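Local coordinates for putative fimbrial associated sortase-like protein (PDB 6BWE) that probably links pilin subunits covalently into surface pili, acting as a class C sortase, a cysteine transpeptidase, at residues D141-Y149 / K158-V166; N38-I46 / D171-P179. The protein carries 2 engineered substitutions. One frame throughout, in Å; residues are numbered along the deposited sequence. Where two conformers were deposited one is given.

Interaction 1. Residues D141-Y149 / K158-V166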
loop_
_atom_site.group_PDB
_atom_site.type_symbol
_atom_site.label_atom_id
_atom_site.label_comp_id
_atom_site.label_asym_id
_atom_site.label_seq_id
_atom_site.Cartn_x
_atom_site.Cartn_y
_atom_site.Cartn_z
ATOM N N ASP A 141 0.365 28.062 8.877
ATOM C CA ASP A 141 0.985 28.841 9.954
ATOM C C ASP A 141 1.703 27.976 10.992
ATOM O O ASP A 141 2.305 28.493 11.920
ATOM C CB ASP A 141 -0.075 29.711 10.662
ATOM C CG ASP A 141 -0.687 30.774 9.746
ATOM O OD1 ASP A 141 -0.052 31.104 8.708
ATOM O OD2 ASP A 141 -1.808 31.286 10.059
ATOM N N VAL A 142 1.646 26.658 10.822
ATOM C CA VAL A 142 2.378 25.741 11.643
ATOM C C VAL A 142 3.869 25.878 11.244
ATOM O O VAL A 142 4.205 25.937 10.067
ATOM C CB VAL A 142 1.915 24.284 11.422
ATOM C CG1 VAL A 142 2.759 23.323 12.209
ATOM C CG2 VAL A 142 0.442 24.118 11.786
ATOM N N LYS A 143 4.722 25.956 12.250
ATOM C CA LYS A 143 6.167 26.040 12.055
ATOM C C LYS A 143 6.924 24.787 12.524
ATOM O O LYS A 143 6.411 23.973 13.308
ATOM C CB LYS A 143 6.691 27.246 12.835
ATOM C CG LYS A 143 6.186 28.587 12.307
ATOM C CD LYS A 143 6.321 29.662 13.387
ATOM C CE LYS A 143 6.952 30.945 12.886
ATOM N NZ LYS A 143 6.241 31.613 11.768
ATOM N N GLU A 144 8.169 24.683 12.052
ATOM C CA GLU A 144 9.127 23.682 12.482
ATOM C C GLU A 144 9.181 23.660 14.014
ATOM O O GLU A 144 9.126 24.718 14.676
ATOM C CB GLU A 144 10.534 23.994 11.940
ATOM C CG GLU A 144 10.705 23.966 10.417
ATOM C CD GLU A 144 10.484 22.585 9.799
ATOM O OE1 GLU A 144 10.426 21.605 10.567
ATOM O OE2 GLU A 144 10.348 22.467 8.547
ATOM N N HIS A 145 9.233 22.444 14.550
ATOM C CA HIS A 145 9.208 22.166 15.997
ATOM C C HIS A 145 7.860 22.322 16.701
ATOM O O HIS A 145 7.778 21.985 17.878
ATOM C CB HIS A 145 10.279 22.947 16.792
ATOM C CG HIS A 145 11.621 22.939 16.145
ATOM N ND1 HIS A 145 12.403 21.809 16.070
ATOM C CD2 HIS A 145 12.320 23.921 15.525
ATOM C CE1 HIS A 145 13.519 22.090 15.418
ATOM N NE2 HIS A 145 13.491 23.364 15.078
ATOM N N ASP A 146 6.810 22.798 16.027
ATOM C CA ASP A 146 5.500 22.891 16.691
ATOM C C ASP A 146 5.017 21.486 17.081
ATOM O O ASP A 146 5.305 20.530 16.376
ATOM C CB ASP A 146 4.463 23.559 15.796
ATOM C CG ASP A 146 4.637 25.095 15.699
ATOM O OD1 ASP A 146 5.559 25.698 16.343
ATOM O OD2 ASP A 146 3.785 25.692 14.989
ATOM N N PRO A 147 4.303 21.356 18.203
ATOM C CA PRO A 147 3.775 20.047 18.568
ATOM C C PRO A 147 2.397 19.739 17.957
ATOM O O PRO A 147 1.578 20.645 17.726
ATOM C CB PRO A 147 3.651 20.150 20.078
ATOM C CG PRO A 147 3.272 21.568 20.293
ATOM C CD PRO A 147 4.074 22.332 19.283
ATOM N N ILE A 148 2.177 18.459 17.717
ATOM C CA ILE A 148 0.899 17.913 17.247
ATOM C C ILE A 148 0.555 16.763 18.177
ATOM O O ILE A 148 1.417 15.911 18.419
ATOM C CB ILE A 148 1.039 17.375 15.817
ATOM C CG1 ILE A 148 1.342 18.530 14.839
ATOM C CG2 ILE A 148 -0.203 16.612 15.383
ATOM C CD1 ILE A 148 1.943 18.045 13.531
ATOM N N TYR A 149 -0.666 16.744 18.719
ATOM C CA TYR A 149 -1.094 15.684 19.642
ATOM C C TYR A 149 -2.229 14.864 19.025
ATOM O O TYR A 149 -3.246 15.438 18.629
ATOM C CB TYR A 149 -1.583 16.274 20.957
ATOM C CG TYR A 149 -0.546 17.152 21.644
ATOM C CD1 TYR A 149 0.305 16.636 22.606
ATOM C CD2 TYR A 149 -0.393 18.479 21.284
ATOM C CE1 TYR A 149 1.250 17.443 23.259
ATOM C CE2 TYR A 149 0.553 19.290 21.903
ATOM C CZ TYR A 149 1.376 18.773 22.883
ATOM O OH TYR A 149 2.329 19.591 23.469
ATOM N N LYS A 158 2.442 12.334 20.866
ATOM C CA LYS A 158 2.961 13.641 20.570
ATOM C C LYS A 158 3.920 13.529 19.394
ATOM O O LYS A 158 4.746 12.628 19.331
ATOM C CB LYS A 158 3.645 14.264 21.790
ATOM C CG LYS A 158 4.103 15.698 21.579
ATOM C CD LYS A 158 4.779 16.262 22.848
ATOM C CE LYS A 158 5.247 17.685 22.592
ATOM N NZ LYS A 158 5.950 18.293 23.766
ATOM N N TYR A 159 3.755 14.439 18.455
ATOM C CA TYR A 159 4.634 14.551 17.303
ATOM C C TYR A 159 5.176 15.961 17.261
ATOM O O TYR A 159 4.546 16.884 17.795
ATOM C CB TYR A 159 3.853 14.236 16.023
ATOM C CG TYR A 159 3.518 12.769 15.937
ATOM C CD1 TYR A 159 4.323 11.905 15.200
ATOM C CD2 TYR A 159 2.421 12.234 16.631
ATOM C CE1 TYR A 159 4.065 10.539 15.160
ATOM C CE2 TYR A 159 2.154 10.858 16.604
ATOM C CZ TYR A 159 2.977 10.026 15.862
ATOM O OH TYR A 159 2.776 8.675 15.812
ATOM N N GLU A 160 6.322 16.132 16.606
ATOM C CA GLU A 160 6.926 17.443 16.445
ATOM C C GLU A 160 7.253 17.698 14.969
ATOM O O GLU A 160 7.874 16.864 14.328
ATOM C CB GLU A 160 8.176 17.499 17.343
ATOM C CG GLU A 160 9.168 18.569 16.998
ATOM C CD GLU A 160 10.360 18.597 17.953
ATOM O OE1 GLU A 160 10.206 18.255 19.159
ATOM O OE2 GLU A 160 11.446 18.970 17.479
ATOM N N VAL A 161 6.877 18.868 14.457
ATOM C CA VAL A 161 7.007 19.176 13.036
ATOM C C VAL A 161 8.465 19.282 12.633
ATOM O O VAL A 161 9.238 19.944 13.323
ATOM C CB VAL A 161 6.289 20.496 12.646
ATOM C CG1 VAL A 161 6.512 20.839 11.172
ATOM C CG2 VAL A 161 4.791 20.380 12.933
ATOM N N ASP A 162 8.823 18.613 11.539
ATOM C CA ASP A 162 10.212 18.619 11.042
ATOM C C ASP A 162 10.357 18.948 9.552
ATOM O O ASP A 162 11.477 19.076 9.074
ATOM C CB ASP A 162 10.933 17.294 11.361
ATOM C CG ASP A 162 10.245 16.079 10.745
ATOM O OD1 ASP A 162 10.015 16.054 9.535
ATOM O OD2 ASP A 162 9.935 15.136 11.486
ATOM N N ALA A 163 9.254 19.102 8.823
ATOM C CA ALA A 163 9.310 19.433 7.400
ATOM C C ALA A 163 7.975 20.006 6.924
ATOM O O ALA A 163 6.883 19.592 7.350
ATOM C CB ALA A 163 9.716 18.235 6.553
ATOM N N ILE A 164 8.101 21.002 6.061
ATOM C CA ILE A 164 6.993 21.766 5.524
ATOM C C ILE A 164 7.280 21.918 4.035
ATOM O O ILE A 164 8.257 22.552 3.677
ATOM C CB ILE A 164 6.868 23.132 6.205
ATOM C CG1 ILE A 164 6.512 22.965 7.679
ATOM C CG2 ILE A 164 5.790 23.976 5.519
ATOM C CD1 ILE A 164 6.571 24.247 8.488
ATOM N N ASN A 165 6.455 21.307 3.183
ATOM C CA ASN A 165 6.696 21.289 1.739
ATOM C C ASN A 165 5.402 21.599 0.988
ATOM O O ASN A 165 4.343 21.114 1.368
ATOM C CB ASN A 165 7.218 19.900 1.320
ATOM C CG ASN A 165 8.643 19.639 1.793
ATOM O OD1 ASN A 165 9.594 20.234 1.277
ATOM N ND2 ASN A 165 8.799 18.781 2.815
ATOM N N VAL A 166 5.487 22.438 -0.039
ATOM C CA VAL A 166 4.381 22.675 -0.955
ATOM C C VAL A 166 4.734 21.952 -2.254
ATOM O O VAL A 166 5.800 22.211 -2.832
ATOM C CB VAL A 166 4.162 24.167 -1.202
ATOM C CG1 VAL A 166 3.151 24.394 -2.317
ATOM C CG2 VAL A 166 3.729 24.852 0.099
HETATM O O HOH W 1 10.978 21.888 5.586
#

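Interaction 2. Residues N38-I46 / D171-P179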
loop_
_atom_site.group_PDB
_atom_site.type_symbol
_atom_site.label_atom_id
_atom_site.label_comp_id
_atom_site.label_asym_id
_atom_site.label_seq_id
_atom_site.Cartn_x
_atom_site.Cartn_y
_atom_site.Cartn_z
ATOM N N ASN A 38 -1.904 -2.166 10.714
ATOM C CA ASN A 38 -0.785 -1.411 10.156
ATOM C C ASN A 38 0.354 -2.239 9.553
ATOM O O ASN A 38 1.001 -1.778 8.594
ATOM C CB ASN A 38 -0.211 -0.450 11.170
ATOM C CG ASN A 38 -1.082 0.771 11.353
ATOM O OD1 ASN A 38 -2.050 0.999 10.593
ATOM N ND2 ASN A 38 -0.769 1.564 12.384
ATOM N N THR A 39 0.575 -3.450 10.053
ATOM C CA THR A 39 1.607 -4.325 9.461
ATOM C C THR A 39 1.294 -4.676 8.026
ATOM O O THR A 39 2.209 -5.027 7.263
ATOM C CB THR A 39 1.830 -5.623 10.241
ATOM O OG1 THR A 39 0.679 -6.473 10.137
ATOM C CG2 THR A 39 2.187 -5.355 11.688
ATOM N N SER A 40 0.016 -4.613 7.667
ATOM C CA SER A 40 -0.457 -4.925 6.305
ATOM C C SER A 40 -0.321 -3.754 5.321
ATOM O O SER A 40 -0.514 -3.939 4.123
ATOM C CB SER A 40 -1.939 -5.371 6.361
ATOM O OG SER A 40 -2.829 -4.247 6.477
ATOM N N VAL A 41 -0.004 -2.557 5.814
ATOM C CA VAL A 41 0.131 -1.377 4.994
ATOM C C VAL A 41 1.575 -1.322 4.519
ATOM O O VAL A 41 2.489 -1.056 5.286
ATOM C CB VAL A 41 -0.178 -0.083 5.787
ATOM C CG1 VAL A 41 0.046 1.162 4.907
ATOM C CG2 VAL A 41 -1.624 -0.140 6.298
ATOM N N VAL A 42 1.780 -1.542 3.246
ATOM C CA VAL A 42 3.169 -1.603 2.799
ATOM C C VAL A 42 3.548 -0.501 1.823
ATOM O O VAL A 42 4.736 -0.216 1.661
ATOM C CB VAL A 42 3.543 -3.013 2.316
ATOM C CG1 VAL A 42 3.554 -3.975 3.515
ATOM C CG2 VAL A 42 2.570 -3.488 1.260
ATOM N N GLY A 43 2.620 0.168 1.190
ATOM C CA GLY A 43 3.073 1.359 0.475
ATOM C C GLY A 43 2.786 2.687 1.171
ATOM O O GLY A 43 2.807 2.845 2.413
ATOM N N PHE A 44 2.569 3.658 0.315
ATOM C CA PHE A 44 1.947 4.894 0.711
ATOM C C PHE A 44 0.967 5.247 -0.384
ATOM O O PHE A 44 1.076 4.733 -1.494
ATOM C CB PHE A 44 2.990 5.973 0.923
ATOM C CG PHE A 44 3.860 6.251 -0.275
ATOM C CD1 PHE A 44 3.534 7.248 -1.168
ATOM C CD2 PHE A 44 5.019 5.533 -0.481
ATOM C CE1 PHE A 44 4.351 7.518 -2.254
ATOM C CE2 PHE A 44 5.860 5.810 -1.570
ATOM C CZ PHE A 44 5.513 6.799 -2.462
ATOM N N PRO A 45 0.014 6.127 -0.087
ATOM C CA PRO A 45 -0.944 6.545 -1.101
ATOM C C PRO A 45 -0.354 7.439 -2.189
ATOM O O PRO A 45 0.184 8.480 -1.882
ATOM C CB PRO A 45 -2.028 7.292 -0.297
ATOM C CG PRO A 45 -1.661 7.140 1.132
ATOM C CD PRO A 45 -0.214 6.793 1.201
ATOM N N ILE A 46 -0.466 7.010 -3.446
ATOM C CA ILE A 46 0.022 7.790 -4.627
ATOM C C ILE A 46 -1.128 8.236 -5.543
ATOM O O ILE A 46 -1.826 9.219 -5.252
ATOM C CB ILE A 46 1.071 6.989 -5.446
ATOM C CG1 ILE A 46 0.478 5.662 -5.950
ATOM C CG2 ILE A 46 2.343 6.785 -4.628
ATOM C CD1 ILE A 46 1.490 4.621 -6.326
ATOM N N ASP A 171 2.908 14.807 -6.839
ATOM C CA ASP A 171 4.216 14.624 -6.216
ATOM C C ASP A 171 4.054 14.125 -4.765
ATOM O O ASP A 171 4.021 14.933 -3.836
ATOM C CB ASP A 171 5.011 15.939 -6.283
ATOM C CG ASP A 171 6.418 15.832 -5.687
ATOM O OD1 ASP A 171 6.872 14.706 -5.400
ATOM O OD2 ASP A 171 7.085 16.887 -5.500
ATOM N N THR A 172 3.977 12.801 -4.590
ATOM C CA THR A 172 3.643 12.159 -3.297
ATOM C C THR A 172 4.810 11.462 -2.569
ATOM O O THR A 172 4.588 10.884 -1.493
ATOM C CB THR A 172 2.510 11.100 -3.486
ATOM O OG1 THR A 172 2.850 10.237 -4.592
ATOM C CG2 THR A 172 1.141 11.791 -3.731
ATOM N N LYS A 173 6.022 11.517 -3.131
ATOM C CA LYS A 173 7.206 10.880 -2.550
ATOM C C LYS A 173 7.395 11.130 -1.050
ATOM O O LYS A 173 7.857 10.259 -0.353
ATOM C CB LYS A 173 8.517 11.424 -3.172
ATOM C CG LYS A 173 8.741 11.272 -4.670
ATOM C CD LYS A 173 10.051 11.957 -5.065
ATOM C CE LYS A 173 9.919 13.478 -5.214
ATOM N NZ LYS A 173 9.603 13.888 -6.621
ATOM N N LEU A 174 7.116 12.347 -0.584
ATOM C CA LEU A 174 7.321 12.705 0.830
ATOM C C LEU A 174 6.421 11.954 1.835
ATOM O O LEU A 174 6.652 12.041 3.060
ATOM C CB LEU A 174 7.156 14.193 1.020
ATOM C CG LEU A 174 8.265 15.014 0.327
ATOM C CD1 LEU A 174 7.771 16.431 0.158
ATOM C CD2 LEU A 174 9.545 14.985 1.141
ATOM N N LEU A 175 5.427 11.236 1.323
ATOM C CA LEU A 175 4.499 10.447 2.148
ATOM C C LEU A 175 4.995 9.042 2.422
ATOM O O LEU A 175 4.322 8.266 3.108
ATOM C CB LEU A 175 3.129 10.365 1.467
ATOM C CG LEU A 175 2.468 11.697 1.111
ATOM C CD1 LEU A 175 1.096 11.420 0.521
ATOM C CD2 LEU A 175 2.362 12.596 2.317
ATOM N N ALA A 176 6.168 8.691 1.896
ATOM C CA ALA A 176 6.677 7.350 2.081
ATOM C C ALA A 176 6.955 7.039 3.572
ATOM O O ALA A 176 7.431 7.916 4.328
ATOM C CB ALA A 176 7.945 7.178 1.258
ATOM N N PRO A 177 6.651 5.799 4.010
ATOM C CA PRO A 177 7.084 5.364 5.325
ATOM C C PRO A 177 8.617 5.160 5.327
ATOM O O PRO A 177 9.249 4.972 4.266
ATOM C CB PRO A 177 6.346 4.039 5.509
ATOM C CG PRO A 177 6.205 3.510 4.142
ATOM C CD PRO A 177 6.033 4.693 3.246
ATOM N N ASP A 178 9.203 5.266 6.508
ATOM C CA ASP A 178 10.622 4.987 6.708
ATOM C C ASP A 178 10.649 3.948 7.826
ATOM O O ASP A 178 10.205 4.255 8.939
ATOM C CB ASP A 178 11.321 6.266 7.121
ATOM C CG ASP A 178 12.811 6.059 7.464
ATOM O OD1 ASP A 178 13.222 5.016 8.040
ATOM O OD2 ASP A 178 13.555 6.999 7.184
ATOM N N PRO A 179 11.190 2.730 7.553
ATOM C CA PRO A 179 11.164 1.658 8.566
ATOM C C PRO A 179 11.773 2.008 9.938
ATOM O O PRO A 179 11.411 1.373 10.901
ATOM C CB PRO A 179 11.948 0.525 7.895
ATOM C CG PRO A 179 12.900 1.244 7.002
ATOM C CD PRO A 179 12.087 2.379 6.434
#

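Interaction 1. Residues D141-Y149 / K158-V166
Ile148 and Tyr159 face each other as an antiparallel hydrogen-bonded pair: Ile148 N reaches Tyr159 O at 2.8 Å, and Tyr159 N answers to Ile148 O at 2.8 Å. Val161 is likewise gripped at both backbone groups, its N donating to Asp146 O at 3.0 Å and its O accepting from His145 N. Chi1 of 177° leaves Val161 CG2 beside the backbone N, where it touches both Val142 CG1 at 3.6 Å and Ile148 CD1 at 3.7 Å. The pairs from Pro147 to Tyr149 form the ladder of the sortase hairpin 147-152/155-167, and the bonds of Val161 extend it into the preceding turn. The sheet face that bears Pro147 and Glu160 also bears Tyr149 and Lys158. There the fully extended lysine runs beside the tyrosine ring, its CE 3.6 Å from Tyr149 OH, and Asp212 takes up both polar ends. Glu160 OE2 accepts a weak but nearly straight bond from His145 ND1 (3.3 Å, 174°); it lies in the imidazole plane at the ring edge, with the carboxylate turned 70° from the ring. In the type II turn Lys143-Asp146, Asp146 OD2 receives Lys143 N from above the carboxylate plane while also bonding Thr85. Beyond, a water bridges Glu144 OE2 (3.1 Å) and Ile164 N. Asp162 and Ala163 form a classic beta bulge opposite Arg202; the Asp162 carboxylate salt-bridges Arg202 through OD1 and accepts His204 ND1 at OD2.

Interaction 2. Residues N38-I46 / D171-P179
The connection that follows helix 24-39 docks on the loop between strands 155-167 and 183-187 of the sortase domain chiefly through the ring of Phe44, set against Thr172, Leu175, Ala176 and Pro177. The ring is carried there by a first torsion of 57°, which places CG between the backbone N and the carbonyl carbon. Over one face sits Ala176 N, offset toward the rim; this amide is already spent on Lys173 O within the 3-10 turn. Ala176 CB approaches the ring at Phe44 CE2, 3.8 Å away, and Pro177 CD lies 4.0 Å from Phe44 CD2, while Thr172 OG1 lies in the ring plane at its edge, 3.9 Å from Phe44 CE1. At the root of the side chain, Phe44 CB rests 3.4 Å from Leu175 O. Two residues further on, Ile46 crosses Thr172 at about a right angle, CG2 to OG1 at 3.5 Å. Leu175 CD1 approaches Pro45 O, and its side chain also packs on Thr185 and Ile187. Phe44 additionally touches Ile46 of the second subunit, so the dimer shares this patch. With no hydrogen bond between them, the two segments probably hold together by van der Waals packing and burial of apolar surface, largely around the ring.

Overall arrangement
The centres of interactions 1 and 2 lie about 19 Å apart, each about 13 Å from the centre of the chain. Residues 38-46 come first, then the hairpin of interaction 1, then 171-179, so the hairpin falls between the two halves of interaction 2. Strand 155-167 runs on, after three residues, into 171-179, and the contacts touch where Asn165 ND2 meets Leu174 CD1 at 3.7 Å. Interaction 1 pairs neighbouring strands of the sheet and the turn leading into one of them, whereas interaction 2 joins the region after helix 24-39 to the loop connecting strands 155-167 and 183-187. Residues 47-53, directly after Ile46, are unmodelled in this lid mutant, consistent with a mobile stretch beyond the Phe44 contact.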